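Local coordinates for protein folylpolyglutamate synthase (FolC) (Helicobacter pylori, PDB 6K8C) that probably adds glutamate to dihydropteroate to form dihydrofolate, and extends reduced folates into polyglutamate chains at the expense of ATP, at residues A47-V53 / D137-A143; F122-T126 / D150-L155; S292-L296 / Y373-G377. All coordinates share one frame; numbering follows the deposited sequence.

Overall arrangement
Contacts 1 and 2 are neighbours, about 11 Å apart centre to centre, in the part of the chain related to the Mur ligase middle domain. They meet where His51, on a central strand of contact 1, reaches Thr152 in the loop of contact 2. Contact 3 belongs to the glutamate ligase domain on the opposite side of the chain's centre, about 29 Å from contact 1 and about 31 Å from contact 2, centre to centre; the nearest atoms are about 15 and 19 Å away. In this family the active site lies between the two domains. A glycerol about 4 Å from the Phe122 side chain and a citrate about 5 Å from that of Ser292 probably come from the crystallisation liquor.

Contact 1: A47-V53 / D137-A143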
loop_
_atom_site.group_PDB
_atom_site.type_symbol
_atom_site.label_atom_id
_atom_site.label_comp_id
_atom_site.label_asym_id
_atom_site.label_seq_id
_atom_site.Cartn_x
_atom_site.Cartn_y
_atom_site.Cartn_z
ATOM N N ALA A 47 -12.922 -12.846 12.577
ATOM C CA ALA A 47 -12.193 -13.046 11.333
ATOM C C ALA A 47 -10.743 -13.426 11.603
ATOM O O ALA A 47 -10.119 -12.951 12.557
ATOM C CB ALA A 47 -12.250 -11.775 10.486
ATOM N N LYS A 48 -10.207 -14.303 10.763
ATOM C CA LYS A 48 -8.789 -14.607 10.840
ATOM C C LYS A 48 -8.008 -13.430 10.274
ATOM O O LYS A 48 -8.341 -12.906 9.208
ATOM C CB LYS A 48 -8.479 -15.897 10.083
ATOM C CG LYS A 48 -9.077 -17.138 10.739
ATOM C CD LYS A 48 -8.739 -18.404 9.957
ATOM C CE LYS A 48 -9.525 -19.609 10.463
ATOM N NZ LYS A 48 -9.440 -19.755 11.943
ATOM N N VAL A 49 -6.986 -12.993 11.002
ATOM C CA VAL A 49 -6.290 -11.746 10.708
ATOM C C VAL A 49 -4.954 -12.069 10.062
ATOM O O VAL A 49 -4.156 -12.824 10.626
ATOM C CB VAL A 49 -6.086 -10.906 11.980
ATOM C CG1 VAL A 49 -5.077 -9.778 11.724
ATOM C CG2 VAL A 49 -7.416 -10.354 12.462
ATOM N N ILE A 50 -4.699 -11.475 8.900
ATOM C CA ILE A 50 -3.425 -11.619 8.204
ATOM C C ILE A 50 -2.696 -10.283 8.274
ATOM O O ILE A 50 -3.187 -9.273 7.761
ATOM C CB ILE A 50 -3.621 -12.066 6.750
ATOM C CG1 ILE A 50 -4.324 -13.427 6.716
ATOM C CG2 ILE A 50 -2.275 -12.160 6.052
ATOM C CD1 ILE A 50 -5.766 -13.358 6.325
ATOM N N HIS A 51 -1.527 -10.277 8.903
ATOM C CA HIS A 51 -0.755 -9.055 9.115
ATOM C C HIS A 51 0.272 -8.924 7.994
ATOM O O HIS A 51 1.197 -9.733 7.899
ATOM C CB HIS A 51 -0.073 -9.101 10.481
ATOM C CG HIS A 51 0.327 -7.761 11.017
ATOM N ND1 HIS A 51 1.285 -7.614 12.000
ATOM C CD2 HIS A 51 -0.105 -6.512 10.724
ATOM C CE1 HIS A 51 1.428 -6.331 12.284
ATOM N NE2 HIS A 51 0.597 -5.641 11.524
ATOM N N VAL A 52 0.124 -7.899 7.160
ATOM C CA VAL A 52 1.044 -7.643 6.055
ATOM C C VAL A 52 2.058 -6.596 6.509
ATOM O O VAL A 52 1.691 -5.455 6.814
ATOM C CB VAL A 52 0.291 -7.185 4.793
ATOM C CG1 VAL A 52 1.265 -6.961 3.648
ATOM C CG2 VAL A 52 -0.752 -8.225 4.394
ATOM N N VAL A 53 3.332 -6.988 6.555
ATOM C CA VAL A 53 4.415 -6.170 7.088
ATOM C C VAL A 53 5.552 -6.157 6.076
ATOM O O VAL A 53 5.886 -7.196 5.499
ATOM C CB VAL A 53 4.906 -6.714 8.449
ATOM C CG1 VAL A 53 6.134 -5.958 8.929
ATOM C CG2 VAL A 53 3.795 -6.637 9.493
ATOM N N ASP A 137 -14.816 -13.106 7.039
ATOM C CA ASP A 137 -14.067 -14.322 7.314
ATOM C C ASP A 137 -12.584 -14.038 7.504
ATOM O O ASP A 137 -11.919 -14.722 8.292
ATOM C CB ASP A 137 -14.269 -15.327 6.177
ATOM C CG ASP A 137 -15.724 -15.693 5.984
ATOM O OD1 ASP A 137 -16.302 -16.293 6.909
ATOM O OD2 ASP A 137 -16.291 -15.371 4.921
ATOM N N TYR A 138 -12.053 -13.046 6.795
ATOM C CA TYR A 138 -10.635 -12.728 6.842
ATOM C C TYR A 138 -10.464 -11.219 6.875
ATOM O O TYR A 138 -11.222 -10.482 6.236
ATOM C CB TYR A 138 -9.877 -13.310 5.636
ATOM C CG TYR A 138 -9.825 -14.821 5.642
ATOM C CD1 TYR A 138 -8.797 -15.499 6.285
ATOM C CD2 TYR A 138 -10.812 -15.571 5.010
ATOM C CE1 TYR A 138 -8.753 -16.885 6.298
ATOM C CE2 TYR A 138 -10.779 -16.949 5.022
ATOM C CZ TYR A 138 -9.750 -17.603 5.667
ATOM O OH TYR A 138 -9.713 -18.983 5.674
ATOM N N LEU A 139 -9.466 -10.772 7.626
ATOM C CA LEU A 139 -9.080 -9.368 7.688
ATOM C C LEU A 139 -7.611 -9.289 7.298
ATOM O O LEU A 139 -6.744 -9.791 8.024
ATOM C CB LEU A 139 -9.322 -8.794 9.081
ATOM C CG LEU A 139 -8.787 -7.383 9.333
ATOM C CD1 LEU A 139 -9.401 -6.397 8.352
ATOM C CD2 LEU A 139 -9.051 -6.960 10.772
ATOM N N VAL A 140 -7.336 -8.709 6.133
ATOM C CA VAL A 140 -5.974 -8.521 5.644
ATOM C C VAL A 140 -5.551 -7.121 6.070
ATOM O O VAL A 140 -6.050 -6.122 5.545
ATOM C CB VAL A 140 -5.873 -8.713 4.123
ATOM C CG1 VAL A 140 -4.411 -8.615 3.670
ATOM C CG2 VAL A 140 -6.436 -10.078 3.719
ATOM N N LEU A 141 -4.630 -7.061 7.026
ATOM C CA LEU A 141 -4.336 -5.863 7.804
ATOM C C LEU A 141 -2.916 -5.410 7.492
ATOM O O LEU A 141 -1.947 -6.051 7.915
ATOM C CB LEU A 141 -4.500 -6.163 9.294
ATOM C CG LEU A 141 -4.767 -5.060 10.314
ATOM C CD1 LEU A 141 -6.147 -4.464 10.121
ATOM C CD2 LEU A 141 -4.620 -5.638 11.709
ATOM N N GLU A 142 -2.793 -4.309 6.763
ATOM C CA GLU A 142 -1.485 -3.763 6.423
ATOM C C GLU A 142 -0.956 -2.924 7.576
ATOM O O GLU A 142 -1.664 -2.057 8.101
ATOM C CB GLU A 142 -1.591 -2.913 5.161
ATOM C CG GLU A 142 -0.275 -2.406 4.616
ATOM C CD GLU A 142 -0.480 -1.525 3.404
ATOM O OE1 GLU A 142 -0.275 -0.299 3.517
ATOM O OE2 GLU A 142 -0.865 -2.056 2.342
ATOM N N ALA A 143 0.285 -3.180 7.972
ATOM C CA ALA A 143 0.895 -2.396 9.035
ATOM C C ALA A 143 1.158 -0.971 8.562
ATOM O O ALA A 143 1.415 -0.718 7.380
ATOM C CB ALA A 143 2.199 -3.045 9.502
#
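Leu141 N gives its proton to Ile50 O over 2.7 Å, almost straight at 173°, and five more backbone bonds carry the same parallel pairing from Lys48 to Ala143. On the next rung Leu141 O takes Val52 N at 2.9 Å. The His51 ring lies close to this carbonyl too: its CD2 edge comes within 3.4 Å of Leu141 O, near the ring plane. With CG anti to its own backbone N (chi1 -159°), the imidazole leans toward the end of the neighbouring strand, bringing NE2 within 3.7 Å of Ala143 CB; His51 NE2 is hydrogen-bonded to Thr152 OG1. Val53 CG2 covers one ring face. On the other side of the sheet Ile50 CD1 meets Tyr138 CD1 at 3.7 Å, while Lys48 lays its CB and CD alongside the same ring. Further on, Val52 CG2 touches Val140 CG1 at 3.8 Å.

Both strands are interior to the sheet. Strand 138-142 sits between 76-79 and 48-53, and 159-162 flanks the latter beyond. Helix 58-70 packs over the Ile50, Val52 and Val140 face; the turn leading into it from strand 48-53 is where P-loop NTPase folds carry their phosphate-binding loop.

Contact 2: F122-T126 / D150-L155; sequences FEYAT and DSTNAL
Ser151 OG meets Thr126 OG1 at 2.8 Å in the one hydrogen bond between 122-126 and 150-155, and either hydroxyl could donate. Two torsions bring them together. The Ser151 hydroxyl is swung between its own backbone N and carbonyl carbon (chi1 72°), which directs it at the helix; that of Thr126 stands opposite its carbonyl carbon, near the Phe122 carbonyl one turn earlier and 3.8 Å above one face of the Phe122 ring, toward the rim. Thr126 CG2 thereby faces the loop's far end, 4.2 Å from Leu155 CD1.

Phe122 extends away from its helix with CG anti to the backbone N (chi1 -177°), and its CE2 corner is pushed into the turn. Ser151 OG is only 3.1 Å from Phe122 CE2, a tight fit. The Asp150 and Phe122 side chains cross at about a right angle, the carboxylate plane turned 50° from the ring, and OD2 lies at the ring edge. That oxygen is well occupied: Thr152 OG1 donates to Asp150 OD2 at 2.6 Å on the anti lone pair, Thr152 N bonds it from above the carboxylate plane in an Asx turn, and Gly144 N adds a further bond. Glu123 sends only CG to Ser151 CB, at 3.9 Å; its carboxylate turns to Ser120 N and Arg30.

The contact thus pins the 3-10 turn at 151-154, which follows strand 138-142 and precedes strand 159-162 in the chain, against helix 121-132. Helix 28-41 closes over Ser151 and Leu155, while the side chains of Thr152 and Leu155 reach back onto strand 138-142.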
loop_
_atom_site.group_PDB
_atom_site.type_symbol
_atom_site.label_atom_id
_atom_site.label_comp_id
_atom_site.label_asym_id
_atom_site.label_seq_id
_atom_site.Cartn_x
_atom_site.Cartn_y
_atom_site.Cartn_z
ATOM N N PHE A 122 -4.259 7.299 12.553
ATOM C CA PHE A 122 -4.132 5.933 12.058
ATOM C C PHE A 122 -4.750 4.926 13.019
ATOM O O PHE A 122 -5.298 3.911 12.576
ATOM C CB PHE A 122 -2.665 5.588 11.803
ATOM C CG PHE A 122 -2.464 4.212 11.216
ATOM C CD1 PHE A 122 -2.840 3.943 9.910
ATOM C CD2 PHE A 122 -1.927 3.185 11.979
ATOM C CE1 PHE A 122 -2.669 2.675 9.366
ATOM C CE2 PHE A 122 -1.755 1.917 11.443
ATOM C CZ PHE A 122 -2.125 1.663 10.137
ATOM N N GLU A 123 -4.682 5.189 14.329
ATOM C CA GLU A 123 -5.332 4.303 15.291
ATOM C C GLU A 123 -6.842 4.273 15.084
ATOM O O GLU A 123 -7.471 3.214 15.210
ATOM C CB GLU A 123 -4.979 4.729 16.722
ATOM C CG GLU A 123 -3.520 4.412 17.083
ATOM C CD GLU A 123 -3.048 5.107 18.343
ATOM O OE1 GLU A 123 -3.812 5.913 18.918
ATOM O OE2 GLU A 123 -1.906 4.840 18.761
ATOM N N TYR A 124 -7.445 5.420 14.753
ATOM C CA TYR A 124 -8.881 5.444 14.487
ATOM C C TYR A 124 -9.222 4.699 13.200
ATOM O O TYR A 124 -10.240 3.997 13.134
ATOM C CB TYR A 124 -9.388 6.883 14.414
ATOM C CG TYR A 124 -10.890 6.978 14.523
ATOM C CD1 TYR A 124 -11.550 6.534 15.665
ATOM C CD2 TYR A 124 -11.651 7.489 13.483
ATOM C CE1 TYR A 124 -12.924 6.610 15.771
ATOM C CE2 TYR A 124 -13.025 7.571 13.582
ATOM C CZ TYR A 124 -13.655 7.129 14.726
ATOM O OH TYR A 124 -15.019 7.205 14.821
ATOM N N ALA A 125 -8.395 4.858 12.160
ATOM C CA ALA A 125 -8.590 4.086 10.934
ATOM C C ALA A 125 -8.562 2.591 11.222
ATOM O O ALA A 125 -9.354 1.826 10.655
ATOM C CB ALA A 125 -7.517 4.454 9.904
ATOM N N THR A 126 -7.664 2.161 12.114
ATOM C CA THR A 126 -7.584 0.750 12.483
ATOM C C THR A 126 -8.883 0.270 13.124
ATOM O O THR A 126 -9.394 -0.802 12.782
ATOM C CB THR A 126 -6.394 0.522 13.424
ATOM O OG1 THR A 126 -5.181 0.911 12.765
ATOM C CG2 THR A 126 -6.286 -0.946 13.828
ATOM N N ASP A 150 3.310 -0.553 16.095
ATOM C CA ASP A 150 2.232 -0.166 15.197
ATOM C C ASP A 150 0.890 -0.591 15.778
ATOM O O ASP A 150 0.789 -1.587 16.500
ATOM C CB ASP A 150 2.435 -0.798 13.820
ATOM C CG ASP A 150 1.563 -0.166 12.755
ATOM O OD1 ASP A 150 1.868 0.974 12.344
ATOM O OD2 ASP A 150 0.576 -0.808 12.328
ATOM N N SER A 151 -0.148 0.188 15.464
ATOM C CA SER A 151 -1.469 -0.104 16.010
ATOM C C SER A 151 -1.980 -1.466 15.554
ATOM O O SER A 151 -2.657 -2.157 16.324
ATOM C CB SER A 151 -2.454 0.998 15.620
ATOM O OG SER A 151 -2.784 0.933 14.247
ATOM N N THR A 152 -1.658 -1.879 14.322
ATOM C CA THR A 152 -2.134 -3.172 13.840
ATOM C C THR A 152 -1.516 -4.334 14.605
ATOM O O THR A 152 -2.038 -5.452 14.538
ATOM C CB THR A 152 -1.856 -3.333 12.344
ATOM O OG1 THR A 152 -0.449 -3.199 12.097
ATOM C CG2 THR A 152 -2.615 -2.292 11.544
ATOM N N ASN A 153 -0.429 -4.092 15.341
ATOM C CA ASN A 153 0.187 -5.138 16.152
ATOM C C ASN A 153 -0.693 -5.596 17.306
ATOM O O ASN A 153 -0.451 -6.676 17.858
ATOM C CB ASN A 153 1.524 -4.652 16.713
ATOM C CG ASN A 153 2.679 -4.967 15.801
ATOM O OD1 ASN A 153 2.777 -6.076 15.279
ATOM N ND2 ASN A 153 3.561 -3.991 15.597
ATOM N N ALA A 154 -1.693 -4.803 17.696
ATOM C CA ALA A 154 -2.497 -5.127 18.866
ATOM C C ALA A 154 -3.532 -6.208 18.594
ATOM O O ALA A 154 -4.042 -6.811 19.543
ATOM C CB ALA A 154 -3.198 -3.868 19.390
ATOM N N LEU A 155 -3.859 -6.462 17.333
ATOM C CA LEU A 155 -4.845 -7.478 17.002
ATOM C C LEU A 155 -4.190 -8.854 16.991
ATOM O O LEU A 155 -3.035 -9.007 16.583
ATOM C CB LEU A 155 -5.481 -7.175 15.644
ATOM C CG LEU A 155 -6.577 -6.107 15.588
ATOM C CD1 LEU A 155 -5.999 -4.711 15.757
ATOM C CD2 LEU A 155 -7.328 -6.209 14.274
#

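Contact 3: S292-L296 / Y373-G377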
loop_
_atom_site.group_PDB
_atom_site.type_symbol
_atom_site.label_atom_id
_atom_site.label_comp_id
_atom_site.label_asym_id
_atom_site.label_seq_id
_atom_site.Cartn_x
_atom_site.Cartn_y
_atom_site.Cartn_z
ATOM N N SER A 292 8.302 -0.365 -11.743
ATOM C CA SER A 292 7.089 0.353 -12.121
ATOM C C SER A 292 7.366 1.353 -13.233
ATOM O O SER A 292 6.511 1.569 -14.094
ATOM C CB SER A 292 6.464 1.054 -10.908
ATOM O OG SER A 292 7.378 1.915 -10.253
ATOM N N ALA A 293 8.558 1.954 -13.249
ATOM C CA ALA A 293 8.875 2.904 -14.311
ATOM C C ALA A 293 8.870 2.225 -15.673
ATOM O O ALA A 293 8.367 2.787 -16.654
ATOM C CB ALA A 293 10.222 3.568 -14.036
ATOM N N LYS A 294 9.413 1.005 -15.752
ATOM C CA LYS A 294 9.368 0.260 -17.004
ATOM C C LYS A 294 7.931 -0.025 -17.419
ATOM O O LYS A 294 7.577 0.114 -18.595
ATOM C CB LYS A 294 10.158 -1.042 -16.871
ATOM C CG LYS A 294 11.662 -0.848 -16.796
ATOM C CD LYS A 294 12.383 -2.172 -16.588
ATOM C CE LYS A 294 13.892 -1.990 -16.617
ATOM N NZ LYS A 294 14.610 -3.198 -16.120
ATOM N N ALA A 295 7.087 -0.416 -16.461
ATOM C CA ALA A 295 5.696 -0.722 -16.781
ATOM C C ALA A 295 4.939 0.525 -17.219
ATOM O O ALA A 295 4.071 0.456 -18.098
ATOM C CB ALA A 295 5.014 -1.361 -15.574
ATOM N N LEU A 296 5.243 1.674 -16.615
ATOM C CA LEU A 296 4.555 2.897 -17.013
ATOM C C LEU A 296 5.018 3.367 -18.385
ATOM O O LEU A 296 4.217 3.885 -19.173
ATOM C CB LEU A 296 4.768 3.981 -15.963
ATOM C CG LEU A 296 3.939 3.712 -14.707
ATOM C CD1 LEU A 296 4.582 4.356 -13.515
ATOM C CD2 LEU A 296 2.514 4.216 -14.885
ATOM N N TYR A 373 0.189 13.713 -19.693
ATOM C CA TYR A 373 1.023 13.764 -18.500
ATOM C C TYR A 373 1.029 12.428 -17.777
ATOM O O TYR A 373 0.007 11.739 -17.722
ATOM C CB TYR A 373 0.535 14.838 -17.521
ATOM C CG TYR A 373 0.493 16.230 -18.094
ATOM C CD1 TYR A 373 -0.641 16.697 -18.747
ATOM C CD2 TYR A 373 1.581 17.088 -17.972
ATOM C CE1 TYR A 373 -0.692 17.975 -19.273
ATOM C CE2 TYR A 373 1.541 18.378 -18.498
ATOM C CZ TYR A 373 0.398 18.813 -19.146
ATOM O OH TYR A 373 0.332 20.083 -19.674
ATOM N N LEU A 374 2.186 12.081 -17.213
ATOM C CA LEU A 374 2.297 11.064 -16.176
ATOM C C LEU A 374 2.675 11.753 -14.873
ATOM O O LEU A 374 3.668 12.488 -14.822
ATOM C CB LEU A 374 3.343 9.994 -16.530
ATOM C CG LEU A 374 3.730 9.032 -15.391
ATOM C CD1 LEU A 374 2.525 8.242 -14.898
ATOM C CD2 LEU A 374 4.859 8.081 -15.815
ATOM N N VAL A 375 1.869 11.537 -13.836
ATOM C CA VAL A 375 2.157 12.001 -12.485
ATOM C C VAL A 375 2.711 10.811 -11.713
ATOM O O VAL A 375 2.049 9.773 -11.610
ATOM C CB VAL A 375 0.899 12.574 -11.810
ATOM C CG1 VAL A 375 1.175 12.919 -10.349
ATOM C CG2 VAL A 375 0.393 13.793 -12.581
ATOM N N TYR A 376 3.923 10.946 -11.179
ATOM C CA TYR A 376 4.666 9.785 -10.714
ATOM C C TYR A 376 5.625 10.174 -9.598
ATOM O O TYR A 376 6.243 11.241 -9.634
ATOM C CB TYR A 376 5.443 9.165 -11.880
ATOM C CG TYR A 376 6.198 7.894 -11.588
ATOM C CD1 TYR A 376 5.549 6.756 -11.132
ATOM C CD2 TYR A 376 7.565 7.815 -11.823
ATOM C CE1 TYR A 376 6.251 5.578 -10.893
ATOM C CE2 TYR A 376 8.269 6.649 -11.583
ATOM C CZ TYR A 376 7.609 5.533 -11.123
ATOM O OH TYR A 376 8.316 4.366 -10.895
ATOM N N GLY A 377 5.752 9.294 -8.609
ATOM C CA GLY A 377 6.849 9.441 -7.673
ATOM C C GLY A 377 6.602 8.920 -6.271
ATOM O O GLY A 377 7.526 8.399 -5.634
#
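Tyr376 reaches from the strand to the helix, and Ser292 meets it at the hydroxyl end. Because CG is anti to the backbone N (chi1 -176°), the phenol projects straight off the strand and carries OH to the first turn of helix 290-303. Ser292 OG lies in the plane of the ring, at its edge, 2.7 Å from Tyr376 OH; the sheltered serine hydroxyl is placed there by a chi1 of 55°, tucked between its backbone N and carbonyl carbon. Ala293 comes in next to it, CB 3.8 Å from Tyr376 OH.

One turn further along the helix, Leu296 fills the angle between the two strand side chains. The Leu296 side chain crosses the phenol at a slant and presses its CD1 methyl close, 3.3 Å from Tyr376 CE1 and nearly as near to Tyr376 CD1, so this is the tightest apolar touch across the contact. The other branch turns to Leu374: Leu296 CD2 lies 4.0 Å from Leu374 CD1, with the two leucine side chains at about a right angle, and Leu374 CD2 approaches Leu296 CB. Tyr376 and Leu374 point from the same face of the strand, which runs nearly antiparallel to the helix at 164°. Val323 and Leu327 of helix 320-327 also touch Tyr376, and Leu283 of strand 282-285 touches both leucines.

The chemistry is divided: apolar along the leucines and the ring, polar at its far end. There the two buried hydroxyls are also bonded to Asn289, Tyr376 OH to Asn289 N and Ser292 OG to Asn289 O. A peptide donor and a peptide acceptor therefore serve the hydroxyl pair, fixing the phenol's reach to the start of the helix and tying that helix to the sheet of the glutamate ligase domain.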